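PlaB phospholipase (Legionella pneumophila, PDB 6ZTI) is a virulence-associated phospholipase of the alpha/beta-hydrolase family that binds NAD(H), which drives its tetramerization and thereby controls its activity. Local coordinates at residues L355-Y368 with K408-Y420. Sequence-based numbering, arbitrary orientation.
Sequences LIDYDLYLTAGPQY and KMQGNLGFRVKAY. With SND (thionicotinamide-adenine-dinucleotide), chain O.
The carbonyl oxygen of Gly365 is gripped from opposite faces of its plane, by the backbone N of Tyr368 within a type I turn and, across the contact, by Asn412 ND2 at 3.0 Å. The amide donates nearly in its own plane, although it sits above the carbonyl plane. Asn412 CG lies anti to its carbonyl carbon (chi1 -70°), which lays the amide over the Tyr368 ring; the two planes are 9° apart, and CB stands 4.0 Å from the ring centroid. Tyr368 OH is hydrogen-bonded to Ser438 O and the ring also stacks with His437, which helps hold it in place. One water bridges Gly365 N, Met409 O and Asn412 O where the strands part.

From Thr363 back to Asp359, paired N-H...O bonds join the strands, the straightest being Lys418 N to Asp359 O (2.8 Å, 178°). On one face Leu362 CD1 touches both Leu413 CD1 (4.0 Å) and Phe415 CE1 (3.9 Å); the Phe415 ring in turn meets Phe345 of strand 340-349 edge-to-face and Val455 of strand 452-463. Beside the face carrying Asp359, Tyr420 OH comes very close to Asp359 OD2, a doubtfully short bond.

The outer edge of strand 358-364 receives the thio-NAD adenine: Leu360 N reaches SND N1A at 3.0 Å and SND N6A reaches Leu360 O at 2.8 Å. This antiparallel strand pair thus presents a backbone edge to adenine, within a dinucleotide site between subunits of the tetramer, to which Arg145 and Asn209 of the second subunit also contribute hydrogen bonds.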
loop_
_atom_site.group_PDB
_atom_site.type_symbol
_atom_site.label_atom_id
_atom_site.label_comp_id
_atom_site.label_asym_id
_atom_site.label_seq_id
_atom_site.Cartn_x
_atom_site.Cartn_y
_atom_site.Cartn_z
ATOM N N LEU B 355 -13.279 14.458 -1.456
ATOM C CA LEU B 355 -12.659 14.512 -2.768
ATOM C C LEU B 355 -11.162 14.292 -2.619
ATOM O O LEU B 355 -10.513 14.959 -1.807
ATOM C CB LEU B 355 -12.953 15.852 -3.435
ATOM C CG LEU B 355 -14.446 16.163 -3.565
ATOM C CD1 LEU B 355 -14.659 17.306 -4.557
ATOM C CD2 LEU B 355 -15.236 14.930 -3.988
ATOM N N ILE B 356 -10.627 13.345 -3.391
ATOM C CA ILE B 356 -9.210 13.005 -3.346
ATOM C C ILE B 356 -8.461 13.394 -4.614
ATOM O O ILE B 356 -7.226 13.270 -4.639
ATOM C CB ILE B 356 -9.002 11.499 -3.070
ATOM C CG1 ILE B 356 -9.680 10.652 -4.150
ATOM C CG2 ILE B 356 -9.570 11.125 -1.730
ATOM C CD1 ILE B 356 -9.026 9.303 -4.349
ATOM N N ASP B 357 -9.154 13.819 -5.671
ATOM C CA ASP B 357 -8.527 14.153 -6.954
ATOM C C ASP B 357 -8.926 15.575 -7.347
ATOM O O ASP B 357 -10.008 15.787 -7.907
ATOM C CB ASP B 357 -8.940 13.171 -8.037
ATOM C CG ASP B 357 -8.663 11.727 -7.659
ATOM O OD1 ASP B 357 -7.513 11.414 -7.274
ATOM O OD2 ASP B 357 -9.605 10.906 -7.746
ATOM N N TYR B 358 -8.052 16.542 -7.083
ATOM C CA TYR B 358 -8.391 17.946 -7.295
ATOM C C TYR B 358 -7.118 18.780 -7.334
ATOM O O TYR B 358 -6.085 18.406 -6.762
ATOM C CB TYR B 358 -9.313 18.471 -6.187
ATOM C CG TYR B 358 -8.646 18.368 -4.852
ATOM C CD1 TYR B 358 -8.759 17.217 -4.095
ATOM C CD2 TYR B 358 -7.852 19.400 -4.366
ATOM C CE1 TYR B 358 -8.116 17.099 -2.875
ATOM C CE2 TYR B 358 -7.206 19.290 -3.151
ATOM C CZ TYR B 358 -7.343 18.139 -2.414
ATOM O OH TYR B 358 -6.708 18.023 -1.208
ATOM N N ASP B 359 -7.218 19.924 -8.011
ATOM C CA ASP B 359 -6.223 20.991 -7.970
ATOM C C ASP B 359 -6.839 22.204 -7.281
ATOM O O ASP B 359 -7.933 22.643 -7.659
ATOM C CB ASP B 359 -5.771 21.395 -9.377
ATOM C CG ASP B 359 -4.984 20.308 -10.088
ATOM O OD1 ASP B 359 -4.143 19.644 -9.445
ATOM O OD2 ASP B 359 -5.201 20.141 -11.305
ATOM N N LEU B 360 -6.130 22.755 -6.297
ATOM C CA LEU B 360 -6.598 23.892 -5.520
ATOM C C LEU B 360 -5.660 25.074 -5.710
ATOM O O LEU B 360 -4.452 24.969 -5.458
ATOM C CB LEU B 360 -6.701 23.534 -4.038
ATOM C CG LEU B 360 -7.429 24.548 -3.167
ATOM C CD1 LEU B 360 -8.084 23.839 -2.016
ATOM C CD2 LEU B 360 -6.455 25.633 -2.665
ATOM N N TYR B 361 -6.230 26.211 -6.087
ATOM C CA TYR B 361 -5.472 27.404 -6.428
ATOM C C TYR B 361 -5.877 28.555 -5.534
ATOM O O TYR B 361 -7.070 28.807 -5.344
ATOM C CB TYR B 361 -5.709 27.830 -7.870
ATOM C CG TYR B 361 -5.328 26.815 -8.895
ATOM C CD1 TYR B 361 -6.248 25.889 -9.348
ATOM C CD2 TYR B 361 -4.056 26.798 -9.438
ATOM C CE1 TYR B 361 -5.905 24.967 -10.297
ATOM C CE2 TYR B 361 -3.707 25.878 -10.389
ATOM C CZ TYR B 361 -4.637 24.970 -10.816
ATOM O OH TYR B 361 -4.295 24.042 -11.756
ATOM N N LEU B 362 -4.884 29.245 -4.999
ATOM C CA LEU B 362 -5.052 30.622 -4.580
ATOM C C LEU B 362 -5.042 31.525 -5.811
ATOM O O LEU B 362 -4.346 31.258 -6.791
ATOM C CB LEU B 362 -3.919 31.028 -3.637
ATOM C CG LEU B 362 -3.872 30.482 -2.203
ATOM C CD1 LEU B 362 -4.679 31.338 -1.252
ATOM C CD2 LEU B 362 -4.346 29.062 -2.133
ATOM N N THR B 363 -5.822 32.602 -5.762
ATOM C CA THR B 363 -5.867 33.552 -6.860
ATOM C C THR B 363 -5.791 34.968 -6.306
ATOM O O THR B 363 -6.185 35.226 -5.167
ATOM C CB THR B 363 -7.130 33.403 -7.678
ATOM O OG1 THR B 363 -8.263 33.634 -6.835
ATOM C CG2 THR B 363 -7.225 32.002 -8.292
ATOM N N ALA B 364 -5.311 35.888 -7.135
ATOM C CA ALA B 364 -5.111 37.263 -6.700
ATOM C C ALA B 364 -5.082 38.168 -7.922
ATOM O O ALA B 364 -5.142 37.712 -9.064
ATOM C CB ALA B 364 -3.826 37.394 -5.885
ATOM N N GLY B 365 -4.971 39.465 -7.668
ATOM C CA GLY B 365 -4.935 40.434 -8.729
ATOM C C GLY B 365 -6.332 40.769 -9.208
ATOM O O GLY B 365 -7.319 40.150 -8.798
ATOM N N PRO B 366 -6.438 41.755 -10.100
ATOM C CA PRO B 366 -7.760 42.164 -10.593
ATOM C C PRO B 366 -8.499 41.072 -11.320
ATOM O O PRO B 366 -9.728 41.132 -11.417
ATOM C CB PRO B 366 -7.436 43.321 -11.544
ATOM C CG PRO B 366 -6.039 43.732 -11.221
ATOM C CD PRO B 366 -5.353 42.501 -10.759
ATOM N N GLN B 367 -7.794 40.090 -11.864
ATOM C CA GLN B 367 -8.419 39.032 -12.636
ATOM C C GLN B 367 -8.474 37.714 -11.875
ATOM O O GLN B 367 -8.801 36.690 -12.471
ATOM C CB GLN B 367 -7.674 38.853 -13.961
ATOM C CG GLN B 367 -7.336 40.169 -14.679
ATOM C CD GLN B 367 -8.557 41.026 -14.942
ATOM O OE1 GLN B 367 -9.680 40.525 -15.012
ATOM N NE2 GLN B 367 -8.343 42.330 -15.086
ATOM N N TYR B 368 -8.187 37.719 -10.573
ATOM C CA TYR B 368 -8.100 36.496 -9.786
ATOM C C TYR B 368 -7.325 35.416 -10.548
ATOM O O TYR B 368 -7.832 34.338 -10.866
ATOM C CB TYR B 368 -9.495 36.009 -9.397
ATOM C CG TYR B 368 -10.178 36.893 -8.370
ATOM C CD1 TYR B 368 -10.021 36.649 -7.009
ATOM C CD2 TYR B 368 -10.965 37.967 -8.754
ATOM C CE1 TYR B 368 -10.628 37.445 -6.062
ATOM C CE2 TYR B 368 -11.584 38.777 -7.806
ATOM C CZ TYR B 368 -11.407 38.503 -6.463
ATOM O OH TYR B 368 -12.017 39.295 -5.519
ATOM N N LYS B 408 -2.767 48.296 -7.656
ATOM C CA LYS B 408 -2.848 47.429 -8.825
ATOM C C LYS B 408 -3.472 46.083 -8.482
ATOM O O LYS B 408 -4.132 45.471 -9.325
ATOM C CB LYS B 408 -1.461 47.238 -9.432
ATOM C CG LYS B 408 -0.932 48.462 -10.195
ATOM C CD LYS B 408 0.566 48.310 -10.482
ATOM C CE LYS B 408 1.132 49.483 -11.270
ATOM N NZ LYS B 408 2.529 49.809 -10.842
ATOM N N MET B 409 -3.319 45.625 -7.248
ATOM C CA MET B 409 -3.824 44.310 -6.885
ATOM C C MET B 409 -5.226 44.354 -6.280
ATOM O O MET B 409 -5.859 43.298 -6.143
ATOM C CB MET B 409 -2.826 43.651 -5.941
ATOM C CG MET B 409 -1.500 43.328 -6.631
ATOM S SD MET B 409 -1.613 41.782 -7.550
ATOM C CE MET B 409 -1.602 40.609 -6.178
ATOM N N GLN B 410 -5.722 45.545 -5.945
ATOM C CA GLN B 410 -7.101 45.827 -5.562
ATOM C C GLN B 410 -7.532 45.114 -4.290
ATOM O O GLN B 410 -8.712 45.170 -3.923
ATOM C CB GLN B 410 -8.077 45.485 -6.691
ATOM C CG GLN B 410 -7.746 46.151 -8.026
ATOM C CD GLN B 410 -8.865 45.992 -9.048
ATOM O OE1 GLN B 410 -9.954 45.510 -8.730
ATOM N NE2 GLN B 410 -8.600 46.401 -10.281
ATOM N N GLY B 411 -6.621 44.457 -3.596
ATOM C CA GLY B 411 -6.992 43.728 -2.406
ATOM C C GLY B 411 -7.573 42.359 -2.663
ATOM O O GLY B 411 -8.015 41.710 -1.712
ATOM N N ASN B 412 -7.565 41.886 -3.910
ATOM C CA ASN B 412 -8.261 40.655 -4.257
ATOM C C ASN B 412 -7.513 39.424 -3.769
ATOM O O ASN B 412 -6.286 39.329 -3.879
ATOM C CB ASN B 412 -8.466 40.549 -5.766
ATOM C CG ASN B 412 -9.483 41.554 -6.292
ATOM O OD1 ASN B 412 -10.150 42.248 -5.522
ATOM N ND2 ASN B 412 -9.615 41.621 -7.617
ATOM N N LEU B 413 -8.275 38.469 -3.237
ATOM C CA LEU B 413 -7.773 37.142 -2.929
ATOM C C LEU B 413 -8.919 36.162 -3.105
ATOM O O LEU B 413 -10.033 36.424 -2.648
ATOM C CB LEU B 413 -7.235 37.041 -1.500
ATOM C CG LEU B 413 -6.766 35.652 -1.071
ATOM C CD1 LEU B 413 -5.580 35.213 -1.891
ATOM C CD2 LEU B 413 -6.404 35.672 0.422
ATOM N N GLY B 414 -8.629 35.020 -3.722
ATOM C CA GLY B 414 -9.655 34.035 -3.968
ATOM C C GLY B 414 -9.124 32.617 -4.000
ATOM O O GLY B 414 -7.924 32.366 -3.854
ATOM N N PHE B 415 -10.062 31.680 -4.150
ATOM C CA PHE B 415 -9.776 30.266 -4.336
ATOM C C PHE B 415 -10.378 29.789 -5.647
ATOM O O PHE B 415 -11.456 30.231 -6.049
ATOM C CB PHE B 415 -10.379 29.389 -3.232
ATOM C CG PHE B 415 -9.965 29.758 -1.859
ATOM C CD1 PHE B 415 -8.644 29.978 -1.557
ATOM C CD2 PHE B 415 -10.904 29.845 -0.852
ATOM C CE1 PHE B 415 -8.263 30.297 -0.282
ATOM C CE2 PHE B 415 -10.522 30.173 0.434
ATOM C CZ PHE B 415 -9.204 30.403 0.712
ATOM N N ARG B 416 -9.701 28.845 -6.286
ATOM C CA ARG B 416 -10.275 28.091 -7.386
ATOM C C ARG B 416 -9.986 26.618 -7.131
ATOM O O ARG B 416 -8.845 26.244 -6.825
ATOM C CB ARG B 416 -9.716 28.547 -8.733
ATOM C CG ARG B 416 -10.059 27.618 -9.862
ATOM C CD ARG B 416 -9.660 28.176 -11.246
ATOM N NE ARG B 416 -10.724 28.995 -11.840
ATOM C CZ ARG B 416 -10.910 29.182 -13.150
ATOM N NH1 ARG B 416 -10.106 28.604 -14.038
ATOM N NH2 ARG B 416 -11.921 29.938 -13.577
ATOM N N VAL B 417 -11.025 25.795 -7.219
ATOM C CA VAL B 417 -10.930 24.363 -6.986
ATOM C C VAL B 417 -11.386 23.664 -8.252
ATOM O O VAL B 417 -12.514 23.876 -8.716
ATOM C CB VAL B 417 -11.777 23.901 -5.795
ATOM C CG1 VAL B 417 -11.693 22.388 -5.673
ATOM C CG2 VAL B 417 -11.315 24.561 -4.534
ATOM N N LYS B 418 -10.510 22.842 -8.805
ATOM C CA LYS B 418 -10.803 22.000 -9.957
ATOM C C LYS B 418 -10.766 20.555 -9.471
ATOM O O LYS B 418 -9.691 20.035 -9.163
ATOM C CB LYS B 418 -9.778 22.255 -11.062
ATOM C CG LYS B 418 -10.028 21.542 -12.384
ATOM C CD LYS B 418 -8.884 21.830 -13.351
ATOM C CE LYS B 418 -9.002 21.026 -14.635
ATOM N NZ LYS B 418 -7.674 20.683 -15.226
ATOM N N ALA B 419 -11.930 19.917 -9.382
ATOM C CA ALA B 419 -12.004 18.521 -8.978
ATOM C C ALA B 419 -12.149 17.663 -10.228
ATOM O O ALA B 419 -12.605 18.136 -11.273
ATOM C CB ALA B 419 -13.160 18.280 -8.013
ATOM N N TYR B 420 -11.717 16.409 -10.127
ATOM C CA TYR B 420 -11.746 15.501 -11.264
ATOM C C TYR B 420 -12.594 14.285 -10.928
ATOM O O TYR B 420 -12.666 13.883 -9.763
ATOM C CB TYR B 420 -10.335 15.040 -11.666
ATOM C CG TYR B 420 -9.427 16.194 -11.983
ATOM C CD1 TYR B 420 -9.330 16.696 -13.269
ATOM C CD2 TYR B 420 -8.692 16.813 -10.981
ATOM C CE1 TYR B 420 -8.519 17.770 -13.545
ATOM C CE2 TYR B 420 -7.891 17.876 -11.249
ATOM C CZ TYR B 420 -7.800 18.355 -12.524
ATOM O OH TYR B 420 -6.987 19.430 -12.762
HETATM P PA SND O . 3.891 17.731 -1.805
HETATM O O1A SND O . 4.398 17.305 -0.481
HETATM O O2A SND O . 4.144 19.187 -2.161
HETATM O O5B SND O . 2.297 17.481 -1.980
HETATM C C5B SND O . 1.735 16.280 -1.414
HETATM C C4B SND O . 0.410 15.978 -2.068
HETATM O O4B SND O . -0.484 17.102 -1.901
HETATM C C3B SND O . 0.465 15.704 -3.570
HETATM O O3B SND O . -0.450 14.671 -3.922
HETATM C C2B SND O . 0.065 17.049 -4.165
HETATM O O2B SND O . -0.507 16.945 -5.461
HETATM C C1B SND O . -0.991 17.486 -3.161
HETATM N N9A SND O . -1.219 18.923 -3.147
HETATM C C8A SND O . -0.365 19.885 -2.676
HETATM N N7A SND O . -0.753 21.113 -2.923
HETATM C C5A SND O . -1.951 20.946 -3.599
HETATM C C6A SND O . -2.836 21.863 -4.193
HETATM N N6A SND O . -2.684 23.191 -4.119
HETATM N N1A SND O . -3.901 21.367 -4.853
HETATM C C2A SND O . -4.087 20.045 -4.875
HETATM N N3A SND O . -3.333 19.083 -4.336
HETATM C C4A SND O . -2.261 19.604 -3.728
HETATM O O3 SND O . 4.544 16.850 -2.953
HETATM P PN SND O . 4.350 16.624 -4.524
HETATM O O1N SND O . 3.768 17.846 -5.124
HETATM O O2N SND O . 3.651 15.334 -4.709
HETATM O O5D SND O . 5.904 16.497 -4.907
HETATM C C5D SND O . 6.575 15.216 -4.867
HETATM C C4D SND O . 8.020 15.367 -4.424
HETATM O O4D SND O . 8.675 16.400 -5.201
HETATM C C3D SND O . 8.245 15.768 -2.965
HETATM O O3D SND O . 9.495 15.244 -2.505
HETATM C C2D SND O . 8.286 17.292 -3.064
HETATM O O2D SND O . 8.963 17.893 -1.968
HETATM C C1D SND O . 9.080 17.448 -4.355
HETATM N N1N SND O . 8.731 18.770 -5.026
HETATM C C2N SND O . 7.635 18.800 -5.803
HETATM C C3N SND O . 7.301 19.950 -6.486
HETATM C C7N SND O . 6.153 19.957 -7.431
HETATM S S7N SND O . 6.318 20.567 -8.968
HETATM N N7N SND O . 5.032 19.401 -7.015
HETATM C C4N SND O . 8.116 21.068 -6.344
HETATM C C5N SND O . 9.228 21.017 -5.525
HETATM C C6N SND O . 9.523 19.849 -4.863
HETATM O O HOH W 1 -10.726 32.883 -7.555
HETATM O O HOH W 2 -4.662 41.007 -5.414
HETATM O O HOH W 3 -11.299 43.531 -9.757
#